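Local coordinates for protein metallophosphoesterase (Sphaerobacter thermophilus, PDB 3RQZ) that binds two zinc ions and probably acts as a phosphatase of the calcineurin-like metallophosphoesterase superfamily, at residues E126-F138 / H150-L163. Sequence-based numbering, arbitrary orientation. Where two conformers were deposited one is given.
Sequences EYIYNARIAALNF and HTHVPLYIREDEAL. With ZN (zinc ion), chain D.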
ATOM      1  N   GLU A 126       4.182   5.871  10.888  1.00 22.73           N
ATOM      2  CA  GLU A 126       5.300   5.055  11.421  1.00 23.86           C
ATOM      3  C   GLU A 126       5.594   3.855  10.532  1.00 23.48           C
ATOM      4  O   GLU A 126       4.683   3.134  10.161  1.00 23.72           O
ATOM      5  CB  GLU A 126       5.007   4.585  12.855  1.00 23.36           C
ATOM      6  CG  GLU A 126       6.127   3.718  13.494  1.00 24.86           C
ATOM      7  CD  GLU A 126       5.890   3.425  14.969  1.00 28.10           C
ATOM      8  OE1 GLU A 126       4.877   2.790  15.330  1.00 27.69           O
ATOM      9  OE2 GLU A 126       6.743   3.835  15.787  1.00 32.22           O
ATOM     10  N   TYR A 127       6.866   3.646  10.207  1.00 23.77           N
ATOM     11  CA  TYR A 127       7.292   2.458   9.434  1.00 24.80           C
ATOM     12  C   TYR A 127       7.521   1.286  10.372  1.00 25.37           C
ATOM     13  O   TYR A 127       8.058   1.456  11.462  1.00 27.71           O
ATOM     14  CB  TYR A 127       8.594   2.702   8.667  1.00 25.24           C
ATOM     15  CG  TYR A 127       8.579   3.842   7.674  1.00 26.31           C
ATOM     16  CD1 TYR A 127       8.120   3.647   6.363  1.00 26.87           C
ATOM     17  CD2 TYR A 127       9.058   5.098   8.032  1.00 27.81           C
ATOM     18  CE1 TYR A 127       8.120   4.698   5.435  1.00 26.55           C
ATOM     19  CE2 TYR A 127       9.069   6.152   7.128  1.00 28.29           C
ATOM     20  CZ  TYR A 127       8.610   5.941   5.824  1.00 28.77           C
ATOM     21  OH  TYR A 127       8.615   6.971   4.924  1.00 30.38           O
ATOM     22  N   ILE A 128       7.123   0.094   9.957  1.00 25.38           N
ATOM     23  CA  ILE A 128       7.493  -1.114  10.688  1.00 25.71           C
ATOM     24  C   ILE A 128       8.385  -1.974   9.803  1.00 25.86           C
ATOM     25  O   ILE A 128       7.905  -2.575   8.834  1.00 25.82           O
ATOM     26  CB  ILE A 128       6.265  -1.943  11.090  1.00 25.00           C
ATOM     27  CG1 ILE A 128       5.258  -1.067  11.848  1.00 24.73           C
ATOM     28  CG2 ILE A 128       6.757  -3.222  11.874  1.00 26.00           C
ATOM     29  CD1 ILE A 128       3.987  -1.799  12.393  1.00 24.05           C
ATOM     30  N   TYR A 129       9.674  -2.035  10.120  1.00 26.73           N
ATOM     31  CA  TYR A 129      10.602  -2.848   9.322  1.00 27.41           C
ATOM     32  C   TYR A 129      11.609  -3.648  10.147  1.00 27.71           C
ATOM     33  O   TYR A 129      12.546  -4.251   9.588  1.00 27.38           O
ATOM     34  CB  TYR A 129      11.340  -2.003   8.269  1.00 27.60           C
ATOM     35  CG  TYR A 129      12.028  -0.784   8.852  1.00 29.08           C
ATOM     36  CD1 TYR A 129      13.243  -0.904   9.550  1.00 31.35           C
ATOM     37  CD2 TYR A 129      11.465   0.481   8.724  1.00 30.24           C
ATOM     38  CE1 TYR A 129      13.883   0.208  10.088  1.00 31.65           C
ATOM     39  CE2 TYR A 129      12.097   1.615   9.272  1.00 31.78           C
ATOM     40  CZ  TYR A 129      13.300   1.466   9.948  1.00 31.66           C
ATOM     41  OH  TYR A 129      13.932   2.558  10.500  1.00 29.80           O
ATOM     42  N   ASN A 130      11.465  -3.624  11.468  1.00 28.02           N
ATOM     43  CA  ASN A 130      12.324  -4.443  12.329  1.00 28.61           C
ATOM     44  C   ASN A 130      11.559  -4.977  13.556  1.00 28.55           C
ATOM     45  O   ASN A 130      10.397  -4.594  13.796  1.00 27.34           O
ATOM     46  CB  ASN A 130      13.628  -3.691  12.716  1.00 29.36           C
ATOM     47  CG  ASN A 130      13.359  -2.396  13.510  1.00 29.99           C
ATOM     48  OD1 ASN A 130      12.311  -2.240  14.119  1.00 29.70           O
ATOM     49  ND2 ASN A 130      14.318  -1.459  13.482  1.00 29.93           N
ATOM     50  N   ALA A 131      12.198  -5.852  14.328  1.00 28.85           N
ATOM     51  CA  ALA A 131      11.522  -6.461  15.482  1.00 29.69           C
ATOM     52  C   ALA A 131      11.194  -5.472  16.615  1.00 29.89           C
ATOM     53  O   ALA A 131      10.122  -5.568  17.238  1.00 29.54           O
ATOM     54  CB  ALA A 131      12.338  -7.655  16.021  1.00 29.78           C
ATOM     55  N   ARG A 132      12.120  -4.542  16.851  0.50 30.07           N
ATOM     56  CA  ARG A 132      12.007  -3.486  17.868  0.50 30.41           C
ATOM     57  C   ARG A 132      10.683  -2.725  17.757  0.50 29.62           C
ATOM     58  O   ARG A 132       9.916  -2.622  18.721  0.50 29.58           O
ATOM     59  CB  ARG A 132      13.190  -2.512  17.711  0.50 30.82           C
ATOM     60  CG  ARG A 132      13.433  -1.580  18.887  0.50 33.26           C
ATOM     61  CD  ARG A 132      14.736  -0.812  18.677  0.50 36.18           C
ATOM     62  NE  ARG A 132      15.680  -1.620  17.903  0.50 38.57           N
ATOM     63  CZ  ARG A 132      16.071  -1.339  16.668  0.50 38.97           C
ATOM     64  NH1 ARG A 132      15.639  -0.245  16.068  0.50 39.86           N
ATOM     65  NH2 ARG A 132      16.918  -2.143  16.039  0.50 39.72           N
ATOM     66  N   ILE A 133      10.422  -2.214  16.562  1.00 29.22           N
ATOM     67  CA  ILE A 133       9.234  -1.417  16.283  1.00 28.62           C
ATOM     68  C   ILE A 133       8.022  -2.351  16.221  1.00 28.49           C
ATOM     69  O   ILE A 133       6.974  -2.009  16.739  1.00 28.85           O
ATOM     70  CB  ILE A 133       9.401  -0.461  15.051  1.00 28.48           C
ATOM     71  CG1 ILE A 133      10.575   0.524  15.262  1.00 28.85           C
ATOM     72  CG2 ILE A 133       8.098   0.277  14.720  1.00 27.33           C
ATOM     73  CD1 ILE A 133      10.416   1.502  16.539  1.00 30.45           C
ATOM     74  N   ALA A 134       8.188  -3.549  15.670  1.00 28.44           N
ATOM     75  CA  ALA A 134       7.059  -4.513  15.638  1.00 28.74           C
ATOM     76  C   ALA A 134       6.595  -4.807  17.057  1.00 29.08           C
ATOM     77  O   ALA A 134       5.388  -4.791  17.359  1.00 28.40           O
ATOM     78  CB  ALA A 134       7.466  -5.821  14.928  1.00 28.67           C
ATOM     79  N   ALA A 135       7.574  -5.029  17.929  1.00 29.89           N
ATOM     80  CA  ALA A 135       7.336  -5.322  19.338  1.00 30.52           C
ATOM     81  C   ALA A 135       6.543  -4.223  20.038  1.00 30.53           C
ATOM     82  O   ALA A 135       5.627  -4.501  20.817  1.00 30.89           O
ATOM     83  CB  ALA A 135       8.706  -5.598  20.066  1.00 30.74           C
ATOM     84  N   LEU A 136       6.865  -2.974  19.727  1.00 30.38           N
ATOM     85  CA  LEU A 136       6.158  -1.838  20.313  1.00 30.54           C
ATOM     86  C   LEU A 136       4.717  -1.729  19.777  1.00 29.40           C
ATOM     87  O   LEU A 136       3.875  -1.045  20.359  1.00 29.92           O
ATOM     88  CB  LEU A 136       6.965  -0.539  20.076  1.00 30.96           C
ATOM     89  CG  LEU A 136       8.294  -0.408  20.852  1.00 32.29           C
ATOM     90  CD1 LEU A 136       9.279   0.563  20.173  1.00 33.77           C
ATOM     91  CD2 LEU A 136       8.103  -0.033  22.342  1.00 35.38           C
ATOM     92  N   ASN A 137       4.439  -2.419  18.674  1.00 27.66           N
ATOM     93  CA  ASN A 137       3.156  -2.280  17.973  1.00 26.82           C
ATOM     94  C   ASN A 137       2.130  -3.364  18.244  1.00 26.93           C
ATOM     95  O   ASN A 137       0.920  -3.134  18.084  1.00 26.97           O
ATOM     96  CB  ASN A 137       3.379  -2.067  16.466  1.00 25.64           C
ATOM     97  CG  ASN A 137       3.514  -0.612  16.118  1.00 25.34           C
ATOM     98  OD1 ASN A 137       2.523   0.113  16.109  1.00 24.05           O
ATOM     99  ND2 ASN A 137       4.734  -0.163  15.829  1.00 26.73           N
ATOM    100  N   PHE A 138       2.599  -4.522  18.689  1.00 26.86           N
ATOM    101  CA  PHE A 138       1.694  -5.611  19.087  1.00 28.11           C
ATOM    102  C   PHE A 138       0.730  -5.256  20.218  1.00 28.88           C
ATOM    103  O   PHE A 138      -0.436  -5.608  20.130  1.00 29.91           O
ATOM    104  CB  PHE A 138       2.451  -6.917  19.354  1.00 27.27           C
ATOM    105  CG  PHE A 138       2.741  -7.698  18.097  1.00 27.74           C
ATOM    106  CD1 PHE A 138       1.737  -8.460  17.493  1.00 27.36           C
ATOM    107  CD2 PHE A 138       4.019  -7.666  17.502  1.00 26.41           C
ATOM    108  CE1 PHE A 138       1.983  -9.171  16.299  1.00 26.40           C
ATOM    109  CE2 PHE A 138       4.265  -8.386  16.329  1.00 26.55           C
ATOM    110  CZ  PHE A 138       3.243  -9.149  15.730  1.00 25.09           C
ATOM    111  N   HIS A 150       3.316   1.170   3.727  1.00 19.86           N
ATOM    112  CA  HIS A 150       4.196   2.343   3.979  1.00 21.20           C
ATOM    113  C   HIS A 150       5.693   2.074   3.710  1.00 21.36           C
ATOM    114  O   HIS A 150       6.410   2.939   3.202  1.00 22.97           O
ATOM    115  CB  HIS A 150       3.941   2.846   5.425  1.00 21.38           C
ATOM    116  CG  HIS A 150       4.466   4.215   5.748  1.00 22.16           C
ATOM    117  ND1 HIS A 150       4.614   5.226   4.822  1.00 22.63           N
ATOM    118  CD2 HIS A 150       4.826   4.747   6.942  1.00 23.10           C
ATOM    119  CE1 HIS A 150       5.070   6.312   5.429  1.00 24.72           C
ATOM    120  NE2 HIS A 150       5.189   6.050   6.720  1.00 23.82           N
ATOM    121  N   THR A 151       6.180   0.881   4.006  1.00 21.53           N
ATOM    122  CA  THR A 151       7.585   0.596   3.735  1.00 21.94           C
ATOM    123  C   THR A 151       7.833   0.239   2.268  1.00 21.72           C
ATOM    124  O   THR A 151       8.952   0.361   1.781  1.00 21.66           O
ATOM    125  CB  THR A 151       8.065  -0.595   4.581  1.00 22.39           C
ATOM    126  OG1 THR A 151       7.251  -1.725   4.234  1.00 23.72           O
ATOM    127  CG2 THR A 151       7.904  -0.308   6.077  1.00 22.88           C
ATOM    128  N   HIS A 152       6.796  -0.230   1.574  1.00 22.02           N
ATOM    129  CA  HIS A 152       6.888  -0.698   0.163  1.00 22.07           C
ATOM    130  C   HIS A 152       7.673  -2.005   0.056  1.00 22.61           C
ATOM    131  O   HIS A 152       8.286  -2.347  -1.001  1.00 23.27           O
ATOM    132  CB  HIS A 152       7.505   0.358  -0.765  1.00 22.03           C
ATOM    133  CG  HIS A 152       6.768   1.656  -0.806  1.00 22.62           C
ATOM    134  ND1 HIS A 152       7.021   2.613  -1.765  1.00 24.11           N
ATOM    135  CD2 HIS A 152       5.808   2.180   0.002  1.00 22.68           C
ATOM    136  CE1 HIS A 152       6.249   3.666  -1.551  1.00 22.84           C
ATOM    137  NE2 HIS A 152       5.514   3.435  -0.483  1.00 22.17           N
ATOM    138  N   VAL A 153       7.711  -2.727   1.169  1.00 22.68           N
ATOM    139  CA  VAL A 153       8.388  -4.023   1.198  1.00 22.93           C
ATOM    140  C   VAL A 153       7.455  -5.029   1.858  1.00 22.35           C
ATOM    141  O   VAL A 153       6.985  -4.795   2.977  1.00 22.06           O
ATOM    142  CB  VAL A 153       9.762  -3.938   1.921  1.00 22.78           C
ATOM    143  CG1 VAL A 153      10.482  -5.344   1.966  1.00 24.77           C
ATOM    144  CG2 VAL A 153      10.709  -2.897   1.227  1.00 25.58           C
ATOM    145  N   PRO A 154       7.170  -6.153   1.175  1.00 22.65           N
ATOM    146  CA  PRO A 154       6.325  -7.121   1.859  1.00 22.84           C
ATOM    147  C   PRO A 154       7.044  -7.716   3.071  1.00 23.85           C
ATOM    148  O   PRO A 154       8.273  -7.826   3.082  1.00 24.41           O
ATOM    149  CB  PRO A 154       6.010  -8.174   0.774  1.00 22.82           C
ATOM    150  CG  PRO A 154       7.140  -8.073  -0.181  1.00 22.62           C
ATOM    151  CD  PRO A 154       7.569  -6.610  -0.171  1.00 22.73           C
ATOM    152  N   LEU A 155       6.272  -8.091   4.089  1.00 24.06           N
ATOM    153  CA  LEU A 155       6.819  -8.425   5.396  1.00 25.46           C
ATOM    154  C   LEU A 155       5.774  -9.205   6.188  1.00 25.79           C
ATOM    155  O   LEU A 155       4.565  -8.985   6.020  1.00 25.53           O
ATOM    156  CB  LEU A 155       7.155  -7.122   6.164  1.00 25.54           C
ATOM    157  CG  LEU A 155       7.649  -7.194   7.613  1.00 26.97           C
ATOM    158  CD1 LEU A 155       8.773  -6.178   7.898  1.00 27.50           C
ATOM    159  CD2 LEU A 155       6.507  -6.995   8.630  1.00 28.56           C
ATOM    160  N   TYR A 156       6.242 -10.116   7.043  1.00 26.19           N
ATOM    161  CA  TYR A 156       5.421 -10.659   8.101  1.00 26.86           C
ATOM    162  C   TYR A 156       6.271 -10.951   9.339  1.00 27.50           C
ATOM    163  O   TYR A 156       7.439 -11.349   9.240  1.00 27.96           O
ATOM    164  CB  TYR A 156       4.611 -11.902   7.651  1.00 27.04           C
ATOM    165  CG  TYR A 156       5.412 -13.134   7.256  1.00 27.84           C
ATOM    166  CD1 TYR A 156       5.739 -13.370   5.916  1.00 28.69           C
ATOM    167  CD2 TYR A 156       5.817 -14.072   8.216  1.00 26.88           C
ATOM    168  CE1 TYR A 156       6.474 -14.491   5.545  1.00 30.82           C
ATOM    169  CE2 TYR A 156       6.537 -15.221   7.860  1.00 30.02           C
ATOM    170  CZ  TYR A 156       6.855 -15.421   6.521  1.00 31.07           C
ATOM    171  OH  TYR A 156       7.569 -16.520   6.145  1.00 33.16           O
ATOM    172  N   ILE A 157       5.685 -10.731  10.507  1.00 27.40           N
ATOM    173  CA  ILE A 157       6.345 -11.124  11.769  1.00 28.32           C
ATOM    174  C   ILE A 157       5.269 -11.594  12.753  1.00 28.47           C
ATOM    175  O   ILE A 157       4.209 -10.995  12.809  1.00 27.25           O
ATOM    176  CB  ILE A 157       7.178  -9.950  12.347  1.00 28.31           C
ATOM    177  CG1 ILE A 157       8.039 -10.410  13.527  1.00 29.84           C
ATOM    178  CG2 ILE A 157       6.256  -8.725  12.702  1.00 28.35           C
ATOM    179  CD1 ILE A 157       9.159  -9.384  13.892  1.00 31.39           C
ATOM    180  N   ARG A 158       5.525 -12.693  13.470  1.00 29.18           N
ATOM    181  CA  ARG A 158       4.643 -13.117  14.567  1.00 30.29           C
ATOM    182  C   ARG A 158       4.985 -12.399  15.892  1.00 30.45           C
ATOM    183  O   ARG A 158       6.095 -11.903  16.089  1.00 30.02           O
ATOM    184  CB  ARG A 158       4.634 -14.646  14.735  1.00 30.39           C
ATOM    185  CG  ARG A 158       3.418 -15.168  15.510  1.00 34.51           C
ATOM    186  CD  ARG A 158       3.167 -16.655  15.320  1.00 41.02           C
ATOM    187  NE  ARG A 158       4.414 -17.385  15.175  1.00 44.73           N
ATOM    188  CZ  ARG A 158       4.899 -18.234  16.069  1.00 49.95           C
ATOM    189  NH1 ARG A 158       6.065 -18.836  15.836  1.00 52.13           N
ATOM    190  NH2 ARG A 158       4.214 -18.504  17.186  1.00 53.28           N
ATOM    191  N   GLU A 159       4.009 -12.333  16.784  1.00 30.50           N
ATOM    192  CA  GLU A 159       4.165 -11.604  18.045  1.00 31.80           C
ATOM    193  C   GLU A 159       5.311 -12.150  18.903  1.00 32.68           C
ATOM    194  O   GLU A 159       6.128 -11.377  19.411  1.00 32.51           O
ATOM    195  CB  GLU A 159       2.841 -11.608  18.809  1.00 31.53           C
ATOM    196  CG  GLU A 159       2.861 -10.881  20.140  1.00 33.62           C
ATOM    197  CD  GLU A 159       1.493 -10.861  20.827  1.00 37.26           C
ATOM    198  OE1 GLU A 159       0.757 -11.876  20.753  1.00 40.48           O
ATOM    199  OE2 GLU A 159       1.145  -9.837  21.449  1.00 36.55           O
ATOM    200  N   ASP A 160       5.394 -13.469  19.046  1.00 33.39           N
ATOM    201  CA  ASP A 160       6.472 -14.046  19.854  1.00 34.61           C
ATOM    202  C   ASP A 160       7.869 -13.762  19.282  1.00 34.31           C
ATOM    203  O   ASP A 160       8.805 -13.554  20.043  1.00 34.10           O
ATOM    204  CB  ASP A 160       6.272 -15.548  20.101  1.00 36.19           C
ATOM    205  CG  ASP A 160       6.239 -16.373  18.817  1.00 37.70           C
ATOM    206  OD1 ASP A 160       6.247 -15.825  17.700  1.00 39.96           O
ATOM    207  OD2 ASP A 160       6.191 -17.603  18.942  1.00 40.73           O
ATOM    208  N   GLU A 161       7.988 -13.738  17.953  1.00 33.30           N
ATOM    209  CA  GLU A 161       9.246 -13.420  17.283  1.00 33.18           C
ATOM    210  C   GLU A 161       9.612 -11.973  17.582  1.00 32.81           C
ATOM    211  O   GLU A 161      10.745 -11.693  17.977  1.00 32.07           O
ATOM    212  CB  GLU A 161       9.133 -13.576  15.745  1.00 33.06           C
ATOM    213  CG  GLU A 161       9.093 -15.034  15.196  1.00 34.02           C
ATOM    214  CD  GLU A 161       8.720 -15.096  13.701  1.00 35.29           C
ATOM    215  OE1 GLU A 161       7.909 -14.261  13.207  1.00 33.22           O
ATOM    216  OE2 GLU A 161       9.244 -15.990  13.000  1.00 39.59           O
ATOM    217  N   ALA A 162       8.651 -11.058  17.378  1.00 32.63           N
ATOM    218  CA  ALA A 162       8.895  -9.642  17.604  1.00 33.66           C
ATOM    219  C   ALA A 162       9.355  -9.430  19.041  1.00 34.86           C
ATOM    220  O   ALA A 162      10.302  -8.691  19.285  1.00 34.65           O
ATOM    221  CB  ALA A 162       7.627  -8.796  17.306  1.00 33.46           C
ATOM    222  N   LEU A 163       8.678 -10.084  19.985  1.00 36.49           N
ATOM    223  CA  LEU A 163       8.980  -9.885  21.414  1.00 38.55           C
ATOM    224  C   LEU A 163      10.326 -10.481  21.825  1.00 39.90           C
ATOM    225  O   LEU A 163      10.929 -10.031  22.804  1.00 40.72           O
ATOM    226  CB  LEU A 163       7.858 -10.413  22.312  1.00 39.13           C
ATOM    227  CG  LEU A 163       6.489  -9.706  22.260  1.00 40.19           C
ATOM    228  CD1 LEU A 163       5.470 -10.462  23.126  1.00 40.43           C
ATOM    229  CD2 LEU A 163       6.537  -8.215  22.648  1.00 41.98           C
TER
HETATM  230 ZN    ZN D 301       3.928   4.900   0.190  1.00 29.84          ZN
HETATM  231  O   HOH W   1       5.702   6.536   0.611  1.00 26.74           O
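Y127 stacks on H150, the first histidine of the GHTH motif of this calcineurin-like metallophosphoesterase. The stack is offset and nearly parallel, with ring centroids 3.9 Å apart and planes 8° apart. Y127 CE1 lies over the centre of the imidazole. H150 CG is anti to the backbone N (chi1 -165°), which swings the imidazole under the tyrosine. E126 O borders the imidazole edge, 3.6 Å from H150 CD2. H150 NE2 is hydrogen-bonded to W125 O, which helps fix the ring as it binds one zinc ion with D37. H152 NE2 binds the other zinc ion at 2.3 Å, together with D11, H13, D37 and a water. The T151 methyl CG2 packs at the edge of the Y127 ring.

Farther from the metals, helix 131-137 packs over edge strand 154-158 and the short helix 159-163. The helix axes cross at -121° and approach to 8.3 Å. Alanines permit this: A134 CB meets A162 CB and I157 CG2. F138 packs where strand 154-158 passes into helix 159-163. E159 CA makes a CH-pi contact over the centre of the F138 ring, 3.6 Å from the centroid. E159 CB lies against F138 CD1 and CE1; an extended first torsion carries E159 CG on past CD1 and CG of the ring, and the carboxylate reaches a salt bridge with R183. Replacing F138 by an alanine is likely to open a gap beside A162 CB and leave E159 CA without its aromatic face. A162 CB approaches F138 CE2 obliquely at 3.5 Å, and I157 O lies in the ring plane, 3.6 Å from F138 CZ.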